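Local coordinates for encapsidation protein (Bacillus phage phi29, PDB 5HD9) that is the ATPase of the motor that packages viral DNA, probably driving it into the phage capsid by ATP hydrolysis, at residues G43-Y48 with A89-P94; P107-I112 with D139-N144; T111-E116 with I151-A156; N129-L134 with N161-F166. All coordinates share one frame; numbering follows the deposited sequence.

Contact 1: G43-Y48 with A89-P94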
loop_
_atom_site.group_PDB
_atom_site.type_symbol
_atom_site.label_atom_id
_atom_site.label_comp_id
_atom_site.label_asym_id
_atom_site.label_seq_id
_atom_site.Cartn_x
_atom_site.Cartn_y
_atom_site.Cartn_z
ATOM N N GLY A 43 3.089 -0.575 17.690
ATOM C CA GLY A 43 4.434 -0.899 17.245
ATOM C C GLY A 43 4.465 -1.736 15.979
ATOM O O GLY A 43 5.496 -2.317 15.633
ATOM N N GLU A 44 3.329 -1.812 15.293
ATOM C CA GLU A 44 3.253 -2.488 14.004
ATOM C C GLU A 44 4.011 -1.685 12.957
ATOM O O GLU A 44 3.814 -0.475 12.826
ATOM C CB GLU A 44 1.796 -2.673 13.565
ATOM C CG GLU A 44 0.967 -3.530 14.501
ATOM C CD GLU A 44 -0.471 -3.696 14.027
ATOM O OE1 GLU A 44 -0.795 -3.241 12.908
ATOM O OE2 GLU A 44 -1.280 -4.278 14.777
ATOM N N GLN A 45 4.878 -2.361 12.213
ATOM C CA GLN A 45 5.679 -1.700 11.192
ATOM C C GLN A 45 5.011 -1.818 9.829
ATOM O O GLN A 45 4.043 -2.565 9.665
ATOM C CB GLN A 45 7.085 -2.293 11.166
ATOM C CG GLN A 45 7.866 -2.009 12.440
ATOM C CD GLN A 45 9.121 -2.843 12.558
ATOM O OE1 GLN A 45 9.093 -4.062 12.384
ATOM N NE2 GLN A 45 10.236 -2.188 12.859
ATOM N N PHE A 46 5.516 -1.071 8.854
ATOM C CA PHE A 46 4.890 -1.042 7.541
ATOM C C PHE A 46 5.912 -0.932 6.423
ATOM O O PHE A 46 7.031 -0.459 6.633
ATOM C CB PHE A 46 3.899 0.120 7.454
ATOM C CG PHE A 46 4.549 1.481 7.477
ATOM C CD1 PHE A 46 4.858 2.096 8.677
ATOM C CD2 PHE A 46 4.839 2.145 6.297
ATOM C CE1 PHE A 46 5.455 3.346 8.701
ATOM C CE2 PHE A 46 5.436 3.396 6.313
ATOM C CZ PHE A 46 5.742 3.996 7.515
ATOM N N ILE A 47 5.514 -1.384 5.238
ATOM C CA ILE A 47 6.351 -1.281 4.053
ATOM C C ILE A 47 5.614 -0.520 2.959
ATOM O O ILE A 47 4.476 -0.837 2.618
ATOM C CB ILE A 47 6.777 -2.669 3.525
ATOM C CG1 ILE A 47 7.579 -3.404 4.602
ATOM C CG2 ILE A 47 7.603 -2.520 2.244
ATOM C CD1 ILE A 47 8.076 -4.767 4.198
ATOM N N TYR A 48 6.284 0.497 2.431
ATOM C CA TYR A 48 5.788 1.276 1.307
ATOM C C TYR A 48 6.479 0.768 0.045
ATOM O O TYR A 48 7.698 0.882 -0.096
ATOM C CB TYR A 48 6.051 2.766 1.534
ATOM C CG TYR A 48 5.553 3.692 0.446
ATOM C CD1 TYR A 48 4.199 3.805 0.168
ATOM C CD2 TYR A 48 6.438 4.480 -0.278
ATOM C CE1 TYR A 48 3.743 4.661 -0.820
ATOM C CE2 TYR A 48 5.993 5.338 -1.262
ATOM C CZ TYR A 48 4.646 5.427 -1.528
ATOM O OH TYR A 48 4.204 6.283 -2.510
ATOM N N ALA A 89 10.341 2.197 11.986
ATOM C CA ALA A 89 8.903 1.966 11.889
ATOM C C ALA A 89 8.504 1.401 10.530
ATOM O O ALA A 89 7.494 0.706 10.414
ATOM C CB ALA A 89 8.148 3.261 12.163
ATOM N N GLY A 90 9.286 1.694 9.497
ATOM C CA GLY A 90 8.950 1.211 8.172
ATOM C C GLY A 90 10.068 1.271 7.153
ATOM O O GLY A 90 11.151 1.791 7.426
ATOM N N TRP A 91 9.778 0.730 5.971
ATOM C CA TRP A 91 10.723 0.664 4.865
ATOM C C TRP A 91 10.058 1.077 3.561
ATOM O O TRP A 91 8.883 0.784 3.337
ATOM C CB TRP A 91 11.279 -0.753 4.698
ATOM C CG TRP A 91 11.999 -1.302 5.887
ATOM C CD1 TRP A 91 13.350 -1.342 6.082
ATOM C CD2 TRP A 91 11.410 -1.904 7.042
ATOM N NE1 TRP A 91 13.638 -1.931 7.288
ATOM C CE2 TRP A 91 12.460 -2.285 7.900
ATOM C CE3 TRP A 91 10.092 -2.159 7.437
ATOM C CZ2 TRP A 91 12.239 -2.902 9.125
ATOM C CZ3 TRP A 91 9.872 -2.773 8.655
ATOM C CH2 TRP A 91 10.940 -3.138 9.484
ATOM N N ALA A 92 10.820 1.748 2.704
ATOM C CA ALA A 92 10.416 1.971 1.320
ATOM C C ALA A 92 11.180 0.988 0.441
ATOM O O ALA A 92 12.410 0.960 0.469
ATOM C CB ALA A 92 10.690 3.404 0.895
ATOM N N ILE A 93 10.455 0.179 -0.327
ATOM C CA ILE A 93 11.073 -0.878 -1.125
ATOM C C ILE A 93 10.685 -0.779 -2.596
ATOM O O ILE A 93 9.500 -0.784 -2.923
ATOM C CB ILE A 93 10.682 -2.275 -0.585
ATOM C CG1 ILE A 93 11.331 -2.484 0.787
ATOM C CG2 ILE A 93 11.102 -3.377 -1.564
ATOM C CD1 ILE A 93 11.100 -3.843 1.406
ATOM N N PRO A 94 11.686 -0.695 -3.493
ATOM C CA PRO A 94 11.364 -0.846 -4.911
ATOM C C PRO A 94 11.172 -2.321 -5.228
ATOM O O PRO A 94 12.092 -3.104 -4.995
ATOM C CB PRO A 94 12.594 -0.272 -5.631
ATOM C CG PRO A 94 13.528 0.232 -4.537
ATOM C CD PRO A 94 13.131 -0.486 -3.294
#

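Contact 2: P107-I112 with D139-N144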
loop_
_atom_site.group_PDB
_atom_site.type_symbol
_atom_site.label_atom_id
_atom_site.label_comp_id
_atom_site.label_asym_id
_atom_site.label_seq_id
_atom_site.Cartn_x
_atom_site.Cartn_y
_atom_site.Cartn_z
ATOM N N PRO A 107 11.015 -7.139 11.521
ATOM C CA PRO A 107 10.529 -7.808 12.735
ATOM C C PRO A 107 9.010 -7.890 12.906
ATOM O O PRO A 107 8.534 -8.931 13.353
ATOM C CB PRO A 107 11.132 -6.957 13.862
ATOM C CG PRO A 107 12.308 -6.287 13.246
ATOM C CD PRO A 107 11.883 -5.993 11.850
ATOM N N ASN A 108 8.268 -6.832 12.584
ATOM C CA ASN A 108 6.851 -6.779 12.946
ATOM C C ASN A 108 5.992 -6.004 11.950
ATOM O O ASN A 108 5.228 -5.121 12.333
ATOM C CB ASN A 108 6.709 -6.165 14.342
ATOM C CG ASN A 108 5.323 -6.359 14.934
ATOM O OD1 ASN A 108 4.652 -7.354 14.666
ATOM N ND2 ASN A 108 4.890 -5.400 15.745
ATOM N N VAL A 109 6.113 -6.346 10.673
ATOM C CA VAL A 109 5.327 -5.695 9.630
ATOM C C VAL A 109 3.912 -6.266 9.609
ATOM O O VAL A 109 3.729 -7.480 9.650
ATOM C CB VAL A 109 5.980 -5.871 8.240
ATOM C CG1 VAL A 109 5.103 -5.273 7.143
ATOM C CG2 VAL A 109 7.365 -5.236 8.222
ATOM N N SER A 110 2.912 -5.388 9.553
ATOM C CA SER A 110 1.520 -5.827 9.455
ATOM C C SER A 110 0.773 -5.139 8.312
ATOM O O SER A 110 -0.320 -5.561 7.946
ATOM C CB SER A 110 0.785 -5.577 10.776
ATOM O OG SER A 110 0.429 -4.213 10.914
ATOM N N THR A 111 1.356 -4.084 7.751
ATOM C CA THR A 111 0.745 -3.398 6.616
ATOM C C THR A 111 1.753 -3.149 5.502
ATOM O O THR A 111 2.869 -2.684 5.748
ATOM C CB THR A 111 0.117 -2.050 7.035
ATOM O OG1 THR A 111 -0.890 -2.275 8.031
ATOM C CG2 THR A 111 -0.526 -1.363 5.839
ATOM N N ILE A 112 1.342 -3.472 4.277
ATOM C CA ILE A 112 2.093 -3.131 3.076
ATOM C C ILE A 112 1.232 -2.235 2.194
ATOM O O ILE A 112 0.088 -2.575 1.891
ATOM C CB ILE A 112 2.508 -4.381 2.266
ATOM C CG1 ILE A 112 3.389 -5.301 3.112
ATOM C CG2 ILE A 112 3.239 -3.970 0.982
ATOM C CD1 ILE A 112 3.538 -6.705 2.541
ATOM N N ASP A 139 4.816 -12.979 2.014
ATOM C CA ASP A 139 5.089 -14.145 2.848
ATOM C C ASP A 139 6.336 -13.930 3.699
ATOM O O ASP A 139 6.427 -14.441 4.815
ATOM C CB ASP A 139 5.262 -15.406 2.000
ATOM C CG ASP A 139 4.090 -16.373 2.127
ATOM O OD1 ASP A 139 3.376 -16.362 3.153
ATOM O OD2 ASP A 139 3.893 -17.168 1.191
ATOM N N THR A 140 7.298 -13.178 3.174
ATOM C CA THR A 140 8.539 -12.938 3.898
ATOM C C THR A 140 8.293 -12.123 5.171
ATOM O O THR A 140 8.834 -12.447 6.230
ATOM C CB THR A 140 9.579 -12.207 3.015
ATOM O OG1 THR A 140 9.947 -13.042 1.912
ATOM C CG2 THR A 140 10.835 -11.867 3.813
ATOM N N VAL A 141 7.478 -11.075 5.073
ATOM C CA VAL A 141 7.328 -10.130 6.180
ATOM C C VAL A 141 6.077 -10.363 7.031
ATOM O O VAL A 141 6.032 -9.932 8.184
ATOM C CB VAL A 141 7.320 -8.666 5.668
ATOM C CG1 VAL A 141 8.597 -8.373 4.896
ATOM C CG2 VAL A 141 6.087 -8.375 4.813
ATOM N N PHE A 142 5.071 -11.039 6.477
ATOM C CA PHE A 142 3.876 -11.388 7.251
ATOM C C PHE A 142 4.031 -12.756 7.900
ATOM O O PHE A 142 4.174 -13.774 7.221
ATOM C CB PHE A 142 2.616 -11.374 6.376
ATOM C CG PHE A 142 2.186 -9.998 5.934
ATOM C CD1 PHE A 142 2.642 -8.859 6.583
ATOM C CD2 PHE A 142 1.314 -9.846 4.869
ATOM C CE1 PHE A 142 2.240 -7.602 6.175
ATOM C CE2 PHE A 142 0.909 -8.590 4.458
ATOM C CZ PHE A 142 1.372 -7.468 5.112
ATOM N N ARG A 143 3.993 -12.765 9.228
ATOM C CA ARG A 143 4.169 -13.983 10.007
ATOM C C ARG A 143 2.976 -14.922 9.853
ATOM O O ARG A 143 3.139 -16.143 9.784
ATOM C CB ARG A 143 4.372 -13.633 11.479
ATOM C CG ARG A 143 4.830 -14.793 12.330
ATOM C CD ARG A 143 6.228 -14.555 12.869
ATOM N NE ARG A 143 6.566 -15.507 13.919
ATOM C CZ ARG A 143 7.466 -15.288 14.871
ATOM N NH1 ARG A 143 8.128 -14.137 14.922
ATOM N NH2 ARG A 143 7.698 -16.221 15.781
ATOM N N ASN A 144 1.777 -14.350 9.815
ATOM C CA ASN A 144 0.568 -15.123 9.556
ATOM C C ASN A 144 -0.544 -14.236 8.996
ATOM O O ASN A 144 -0.321 -13.065 8.699
ATOM C CB ASN A 144 0.106 -15.838 10.828
ATOM C CG ASN A 144 -0.069 -14.897 12.003
ATOM O OD1 ASN A 144 -0.553 -13.775 11.855
ATOM N ND2 ASN A 144 0.332 -15.355 13.183
HETATM O O HOH W 1 7.489 -8.713 10.061
HETATM O O HOH W 2 4.206 -9.872 10.721
#

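Contact 3: T111-E116 with I151-A156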
loop_
_atom_site.group_PDB
_atom_site.type_symbol
_atom_site.label_atom_id
_atom_site.label_comp_id
_atom_site.label_asym_id
_atom_site.label_seq_id
_atom_site.Cartn_x
_atom_site.Cartn_y
_atom_site.Cartn_z
ATOM N N THR A 111 1.356 -4.084 7.751
ATOM C CA THR A 111 0.745 -3.398 6.616
ATOM C C THR A 111 1.753 -3.149 5.502
ATOM O O THR A 111 2.869 -2.684 5.748
ATOM C CB THR A 111 0.117 -2.050 7.035
ATOM O OG1 THR A 111 -0.890 -2.275 8.031
ATOM C CG2 THR A 111 -0.526 -1.363 5.839
ATOM N N ILE A 112 1.342 -3.472 4.277
ATOM C CA ILE A 112 2.093 -3.131 3.076
ATOM C C ILE A 112 1.232 -2.235 2.194
ATOM O O ILE A 112 0.088 -2.575 1.891
ATOM C CB ILE A 112 2.508 -4.381 2.266
ATOM C CG1 ILE A 112 3.389 -5.301 3.112
ATOM C CG2 ILE A 112 3.239 -3.970 0.982
ATOM C CD1 ILE A 112 3.538 -6.705 2.541
ATOM N N VAL A 113 1.787 -1.099 1.786
ATOM C CA VAL A 113 1.094 -0.198 0.875
ATOM C C VAL A 113 1.860 -0.102 -0.441
ATOM O O VAL A 113 2.994 0.370 -0.490
ATOM C CB VAL A 113 0.918 1.200 1.485
ATOM C CG1 VAL A 113 0.199 2.126 0.510
ATOM C CG2 VAL A 113 0.137 1.100 2.786
ATOM N N PHE A 114 1.213 -0.569 -1.503
ATOM C CA PHE A 114 1.787 -0.585 -2.838
ATOM C C PHE A 114 1.070 0.460 -3.678
ATOM O O PHE A 114 0.015 0.193 -4.245
ATOM C CB PHE A 114 1.656 -1.985 -3.449
ATOM C CG PHE A 114 2.358 -2.163 -4.773
ATOM C CD1 PHE A 114 2.979 -1.103 -5.420
ATOM C CD2 PHE A 114 2.391 -3.410 -5.370
ATOM C CE1 PHE A 114 3.616 -1.288 -6.638
ATOM C CE2 PHE A 114 3.025 -3.601 -6.588
ATOM C CZ PHE A 114 3.638 -2.539 -7.221
ATOM N N ASP A 115 1.644 1.655 -3.755
ATOM C CA ASP A 115 0.993 2.753 -4.454
ATOM C C ASP A 115 1.294 2.703 -5.949
ATOM O O ASP A 115 2.383 2.292 -6.361
ATOM C CB ASP A 115 1.428 4.094 -3.863
ATOM C CG ASP A 115 0.474 5.225 -4.210
ATOM O OD1 ASP A 115 -0.562 4.968 -4.860
ATOM O OD2 ASP A 115 0.752 6.377 -3.817
ATOM N N GLU A 116 0.311 3.120 -6.746
ATOM C CA GLU A 116 0.412 3.133 -8.203
ATOM C C GLU A 116 0.798 1.765 -8.768
ATOM O O GLU A 116 1.740 1.653 -9.552
ATOM C CB GLU A 116 1.418 4.196 -8.645
ATOM C CG GLU A 116 1.119 5.579 -8.078
ATOM C CD GLU A 116 1.906 6.689 -8.749
ATOM O OE1 GLU A 116 2.542 6.436 -9.794
ATOM O OE2 GLU A 116 1.886 7.823 -8.225
ATOM N N ILE A 151 -2.233 -3.401 0.786
ATOM C CA ILE A 151 -3.185 -2.504 0.147
ATOM C C ILE A 151 -2.535 -1.852 -1.068
ATOM O O ILE A 151 -1.565 -1.105 -0.943
ATOM C CB ILE A 151 -3.692 -1.429 1.126
ATOM C CG1 ILE A 151 -4.351 -2.094 2.339
ATOM C CG2 ILE A 151 -4.697 -0.514 0.443
ATOM C CD1 ILE A 151 -4.256 -1.296 3.602
ATOM N N CYS A 152 -3.077 -2.159 -2.242
ATOM C CA CYS A 152 -2.558 -1.635 -3.498
ATOM C C CYS A 152 -3.453 -0.508 -3.999
ATOM O O CYS A 152 -4.671 -0.661 -4.054
ATOM C CB CYS A 152 -2.459 -2.751 -4.539
ATOM S SG CYS A 152 -1.477 -4.167 -3.978
ATOM N N LEU A 153 -2.840 0.619 -4.355
ATOM C CA LEU A 153 -3.574 1.807 -4.780
ATOM C C LEU A 153 -3.249 2.193 -6.220
ATOM O O LEU A 153 -2.114 2.043 -6.674
ATOM C CB LEU A 153 -3.252 2.991 -3.868
ATOM C CG LEU A 153 -3.237 2.765 -2.356
ATOM C CD1 LEU A 153 -2.649 3.986 -1.673
ATOM C CD2 LEU A 153 -4.636 2.481 -1.833
ATOM N N SER A 154 -4.248 2.713 -6.926
ATOM C CA SER A 154 -4.036 3.240 -8.270
ATOM C C SER A 154 -5.099 4.261 -8.641
ATOM O O SER A 154 -6.264 4.125 -8.261
ATOM C CB SER A 154 -4.031 2.109 -9.300
ATOM O OG SER A 154 -3.908 2.627 -10.613
ATOM N N ASN A 155 -4.689 5.284 -9.385
ATOM C CA ASN A 155 -5.624 6.245 -9.950
ATOM C C ASN A 155 -6.271 5.663 -11.197
ATOM O O ASN A 155 -7.290 6.158 -11.677
ATOM C CB ASN A 155 -4.924 7.567 -10.284
ATOM C CG ASN A 155 -4.187 8.163 -9.097
ATOM O OD1 ASN A 155 -3.000 8.473 -9.187
ATOM N ND2 ASN A 155 -4.889 8.332 -7.980
ATOM N N ALA A 156 -5.665 4.602 -11.719
ATOM C CA ALA A 156 -6.193 3.913 -12.886
ATOM C C ALA A 156 -7.268 2.927 -12.471
ATOM O O ALA A 156 -7.486 2.678 -11.285
ATOM C CB ALA A 156 -5.085 3.197 -13.631
#

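Contact 4: N129-L134 with N161-F166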
loop_
_atom_site.group_PDB
_atom_site.type_symbol
_atom_site.label_atom_id
_atom_site.label_comp_id
_atom_site.label_asym_id
_atom_site.label_seq_id
_atom_site.Cartn_x
_atom_site.Cartn_y
_atom_site.Cartn_z
ATOM N N ASN A 129 7.093 -11.796 -13.793
ATOM C CA ASN A 129 6.620 -12.526 -12.620
ATOM C C ASN A 129 6.533 -11.600 -11.413
ATOM O O ASN A 129 6.924 -11.962 -10.302
ATOM C CB ASN A 129 7.540 -13.709 -12.314
ATOM C CG ASN A 129 7.644 -14.679 -13.474
ATOM O OD1 ASN A 129 8.257 -14.376 -14.497
ATOM N ND2 ASN A 129 7.048 -15.855 -13.317
ATOM N N GLU A 130 6.022 -10.397 -11.650
ATOM C CA GLU A 130 5.903 -9.386 -10.607
ATOM C C GLU A 130 4.972 -9.828 -9.486
ATOM O O GLU A 130 5.233 -9.556 -8.318
ATOM C CB GLU A 130 5.400 -8.072 -11.201
ATOM C CG GLU A 130 5.263 -6.950 -10.196
ATOM C CD GLU A 130 4.714 -5.687 -10.819
ATOM O OE1 GLU A 130 3.752 -5.114 -10.263
ATOM O OE2 GLU A 130 5.248 -5.264 -11.867
ATOM N N VAL A 131 3.884 -10.505 -9.838
ATOM C CA VAL A 131 2.900 -10.899 -8.836
ATOM C C VAL A 131 3.534 -11.875 -7.851
ATOM O O VAL A 131 3.299 -11.788 -6.646
ATOM C CB VAL A 131 1.651 -11.533 -9.478
ATOM C CG1 VAL A 131 0.639 -11.933 -8.411
ATOM C CG2 VAL A 131 1.018 -10.565 -10.465
ATOM N N SER A 132 4.352 -12.787 -8.365
ATOM C CA SER A 132 5.099 -13.708 -7.515
ATOM C C SER A 132 6.066 -12.949 -6.607
ATOM O O SER A 132 6.272 -13.328 -5.452
ATOM C CB SER A 132 5.865 -14.724 -8.366
ATOM O OG SER A 132 4.971 -15.557 -9.082
ATOM N N ALA A 133 6.652 -11.872 -7.125
ATOM C CA ALA A 133 7.582 -11.064 -6.338
ATOM C C ALA A 133 6.880 -10.401 -5.151
ATOM O O ALA A 133 7.392 -10.433 -4.029
ATOM C CB ALA A 133 8.249 -10.007 -7.215
ATOM N N LEU A 134 5.718 -9.795 -5.392
ATOM C CA LEU A 134 4.957 -9.179 -4.309
ATOM C C LEU A 134 4.526 -10.249 -3.327
ATOM O O LEU A 134 4.594 -10.064 -2.114
ATOM C CB LEU A 134 3.723 -8.437 -4.830
ATOM C CG LEU A 134 2.916 -7.717 -3.741
ATOM C CD1 LEU A 134 3.728 -6.584 -3.139
ATOM C CD2 LEU A 134 1.593 -7.196 -4.275
ATOM N N ASN A 161 -5.458 -6.248 -15.225
ATOM C CA ASN A 161 -4.052 -6.057 -14.907
ATOM C C ASN A 161 -3.486 -7.369 -14.363
ATOM O O ASN A 161 -4.248 -8.275 -14.033
ATOM C CB ASN A 161 -3.882 -4.920 -13.897
ATOM C CG ASN A 161 -4.432 -5.267 -12.527
ATOM O OD1 ASN A 161 -3.791 -5.967 -11.747
ATOM N ND2 ASN A 161 -5.625 -4.769 -12.227
ATOM N N PRO A 162 -2.153 -7.480 -14.270
ATOM C CA PRO A 162 -1.541 -8.761 -13.895
ATOM C C PRO A 162 -2.066 -9.342 -12.584
ATOM O O PRO A 162 -2.208 -10.560 -12.480
ATOM C CB PRO A 162 -0.055 -8.414 -13.772
ATOM C CG PRO A 162 0.130 -7.226 -14.649
ATOM C CD PRO A 162 -1.137 -6.443 -14.526
ATOM N N TYR A 163 -2.361 -8.489 -11.608
ATOM C CA TYR A 163 -2.825 -8.960 -10.309
ATOM C C TYR A 163 -4.240 -9.519 -10.402
ATOM O O TYR A 163 -4.515 -10.606 -9.896
ATOM C CB TYR A 163 -2.746 -7.831 -9.275
ATOM C CG TYR A 163 -1.317 -7.444 -8.977
ATOM C CD1 TYR A 163 -0.652 -6.509 -9.756
ATOM C CD2 TYR A 163 -0.619 -8.045 -7.938
ATOM C CE1 TYR A 163 0.661 -6.170 -9.500
ATOM C CE2 TYR A 163 0.693 -7.712 -7.673
ATOM C CZ TYR A 163 1.328 -6.774 -8.456
ATOM O OH TYR A 163 2.637 -6.443 -8.200
ATOM N N PHE A 164 -5.137 -8.793 -11.060
ATOM C CA PHE A 164 -6.508 -9.265 -11.211
ATOM C C PHE A 164 -6.530 -10.561 -12.024
ATOM O O PHE A 164 -7.262 -11.500 -11.701
ATOM C CB PHE A 164 -7.387 -8.206 -11.884
ATOM C CG PHE A 164 -7.658 -6.993 -11.029
ATOM C CD1 PHE A 164 -6.961 -6.771 -9.853
ATOM C CD2 PHE A 164 -8.627 -6.077 -11.408
ATOM C CE1 PHE A 164 -7.219 -5.653 -9.078
ATOM C CE2 PHE A 164 -8.888 -4.961 -10.637
ATOM C CZ PHE A 164 -8.184 -4.749 -9.470
ATOM N N LEU A 165 -5.723 -10.606 -13.078
ATOM C CA LEU A 165 -5.634 -11.794 -13.917
ATOM C C LEU A 165 -5.084 -12.979 -13.129
ATOM O O LEU A 165 -5.624 -14.082 -13.189
ATOM C CB LEU A 165 -4.749 -11.527 -15.134
ATOM C CG LEU A 165 -5.258 -10.498 -16.144
ATOM C CD1 LEU A 165 -4.209 -10.263 -17.218
ATOM C CD2 LEU A 165 -6.571 -10.947 -16.765
ATOM N N PHE A 166 -4.009 -12.737 -12.386
ATOM C CA PHE A 166 -3.316 -13.800 -11.665
ATOM C C PHE A 166 -4.239 -14.443 -10.631
ATOM O O PHE A 166 -4.308 -15.667 -10.527
ATOM C CB PHE A 166 -2.053 -13.246 -10.993
ATOM C CG PHE A 166 -1.167 -14.300 -10.389
ATOM C CD1 PHE A 166 -1.430 -14.808 -9.129
ATOM C CD2 PHE A 166 -0.063 -14.772 -11.079
ATOM C CE1 PHE A 166 -0.611 -15.774 -8.573
ATOM C CE2 PHE A 166 0.757 -15.736 -10.528
ATOM C CZ PHE A 166 0.483 -16.237 -9.273
#

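Contact 1: G43-Y48 with A89-P94
Four backbone hydrogen bonds join Phe46 and Tyr48 to Ala89-Ile93 between parallel strands. Phe46 is gripped on both its polar atoms, its N giving a hydrogen to Ala89 O and its O receiving one from Trp91 N. Tyr48 repeats the pattern two residues on: Tyr48 N meets Trp91 O at 2.8 Å, and Ile93 N meets Tyr48 O at 2.9 Å, both straighter than the pair at Phe46. Between them, Ile47 CA turns a hydrogen to Trp91 O.

Strands 45-50 and 87-94 are neighbours in the mainly parallel sheet of this P-loop ATPase domain, which has the ASCE fold. On its other edge strand 87-94 carries a classic beta bulge, where Ala89 and Gly90 both face Phe82.

The apolar packing uses both faces of the sheet. Phe46 has CG in the crowded position between its backbone N and carbonyl carbon (chi1 68°), which brings the ring over Gly90; Gly90 CA sits 4.2 Å from the ring centroid in a CH-pi contact. Glycine suits this place: a side chain would have no room beside Phe46 O, and the bare CA seats the ring. On the opposite face Ile47 splits its branches: CG1 approaches Trp91 CE3 at 4.0 Å, while CG2 touches Ile93 CD1 at 3.8 Å. Such beta-branched residues fit extended strands well.

One amide meets the indole: Gln45 OE1 lies in the ring plane at the edge, 3.6 Å from Trp91 CH2, with the two planes 71° apart. That oxygen accepts from Asn108 N, and Gln45 NE2 gives to Leu88 O, holding the amide at both ends.

Contact 2: P107-I112 with D139-N144
Val141 O, at the end of helix 130-141, accepts hydrogens from two waters that tie it to Val109. Water 1 lies 2.7 Å from Val141 O and accepts in turn from Val109 N. Water 2 gives one hydrogen to Val109 O, at 2.7 Å, and the other to Val141 O over a longer distance, while accepting from Arg143 N. Both main-chain polar atoms of Val109 are thus satisfied through water, as is a carbonyl that the helix, ending here, no longer bonds within itself.

Beneath this polar bridge the contact is apolar. Val109 CG1 stands 4.0 Å from Val141 CG2, compact branched groups suited to a close strand-helix approach. The same Val141 CG2 reaches Ile112 CD1 at 3.8 Å. With CG beside its backbone N (chi1 -70°), Phe142, just past the helix, sends its ring back along the strand. The leading edge of the ring runs from Val109 to Ile112: CD1 is 3.5 Å from Val109 O, near the ring plane, an aromatic C-H facing the carbonyl oxygen. The extended Ile112 chain brings CD1 obliquely to the ring, in a tight contact 3.4 Å from Phe142 CZ, while Val109 CG1 meets Phe142 CE1 at 3.8 Å, the two side chains crossing at about a right angle.

The contact lies within a beta-alpha-beta unit, packing the end of helix 130-141 against the start of strand 109-115. Val141 also touches Ile47 on neighbouring strand 45-50, Ile112 meets Leu137 and Met138 a turn earlier in the helix, and Phe142 rests on Val148 just before strand 149-153.

Contact 3: T111-E116 with I151-A156
Phe114 and Cys152 are paired on one face of the sheet, whereas Val113, Asp115, Ile151 and Leu153 occupy the other. With CG anti to its backbone N (chi1 -173°), the Phe114 ring leads away from the partner strand, and Cys152 SG meets Phe114 CB at 3.9 Å. The sulfur approaches the ring obliquely, 5.2 Å from the Phe114 centroid. Cysteine is small enough to lie beside Phe114 CB, where the ring is attached.

On the opposite face Leu153 CD1 reaches diagonally to Val113 CG1 at 4.0 Å. Leu153 CB instead faces the residue straight across, lying 3.5 Å from Asp115 OD1 and giving the carboxylate an apolar wall. The parallel backbones hold these groups in step. Ile151 N meets Ile112 O at 2.7 Å in a nearly straight bond, while Phe114 takes part through both N, to Ile151 O, and O, from Leu153 N; in these last two the donor is tilted about 30° from the carbonyl plane.

Hydrophobic residues followed by Asp115 and Glu116 are consistent with a Walker B strand. Asp115 OD2 bonds Ser28 OG of the probable Walker A motif, and Glu116 forms a salt bridge with Arg50.

Strand 149-153 lies between strand 109-115 and strand 16-19, which leads into the probable P-loop, the insertion expected of an ASCE fold. Helix 26-42 packs on the Val113-Ile151 face through Met31, and helix 130-141 on the Phe114 face through Leu134.

Contact 4: N129-L134 with N161-F166
Helices 130-134 and 162-166 cross almost at right angles (85°) with their axes 10.3 Å apart, and Val131 and Tyr163 come nearest, CA to CA.

Val131 spreads its two methyl groups over two aromatic rings. With CG1 anti to its backbone N (chi1 -180°), that branch sits over a face of Phe166, 3.8 Å from the ring centroid. CG2 goes to a face of Tyr163 instead, 4.0 Å from its centroid; both are CH-pi contacts, offset toward the ring rim. CG2 also meets Pro162 CB. A valine fits here because its short fork can serve two rings at once.

The Tyr163 ring is further fixed at its far end. Tyr163 OH gives its hydrogen at 2.7 Å to Glu130 OE1, which accepts with its anti lone pair, carboxylate and ring planes lying 58° apart. Glu130 is extended, and its carboxylate has three partners: besides Tyr163, OE1 makes a salt bridge with Arg51, and OE2 accepts from Ile127 N. A carboxylate in the first turn of a helix would probably be favoured by the helix dipole as well. Leu134 CD2 closes in on Tyr163 CE2 at 3.6 Å.

Helix 162-167 starts from Asn161, a true N-cap: OD1 accepts from Phe164 N at 3.2 Å and more weakly from Tyr163 N. Pro162 suits the first turn, where its lack of an N-H costs nothing.

Both helices rest on the central sheet at Phe114 of strand 109-115, which Glu130, Leu134 and Tyr163 all touch, while Tyr126, in the loop before helix 130-141, meets Asn161 and Pro162.

In the fold
From the N terminus, contact 1 closes the first loop, joining strand 45-50 to strand 87-94 before contact 2 opens. Contacts 2 and 3 both open on strand 109-115 and share Thr111 and Ile112; contact 2 returns from the end of helix 130-141, contact 3 from the next strand, 149-153, completing a beta-alpha-beta unit. Contact 4 starts at the beginning of that helix and ends on helix 162-167, crossing both. Contact 1 joins the other strand pairs because strands 45-50 and 109-115 are hydrogen-bonded neighbours, Ile47 bonding Thr111 and Val113. Contacts 3 and 4 meet at Phe114, so the helix pair lies on the face of the sheet that carries this residue.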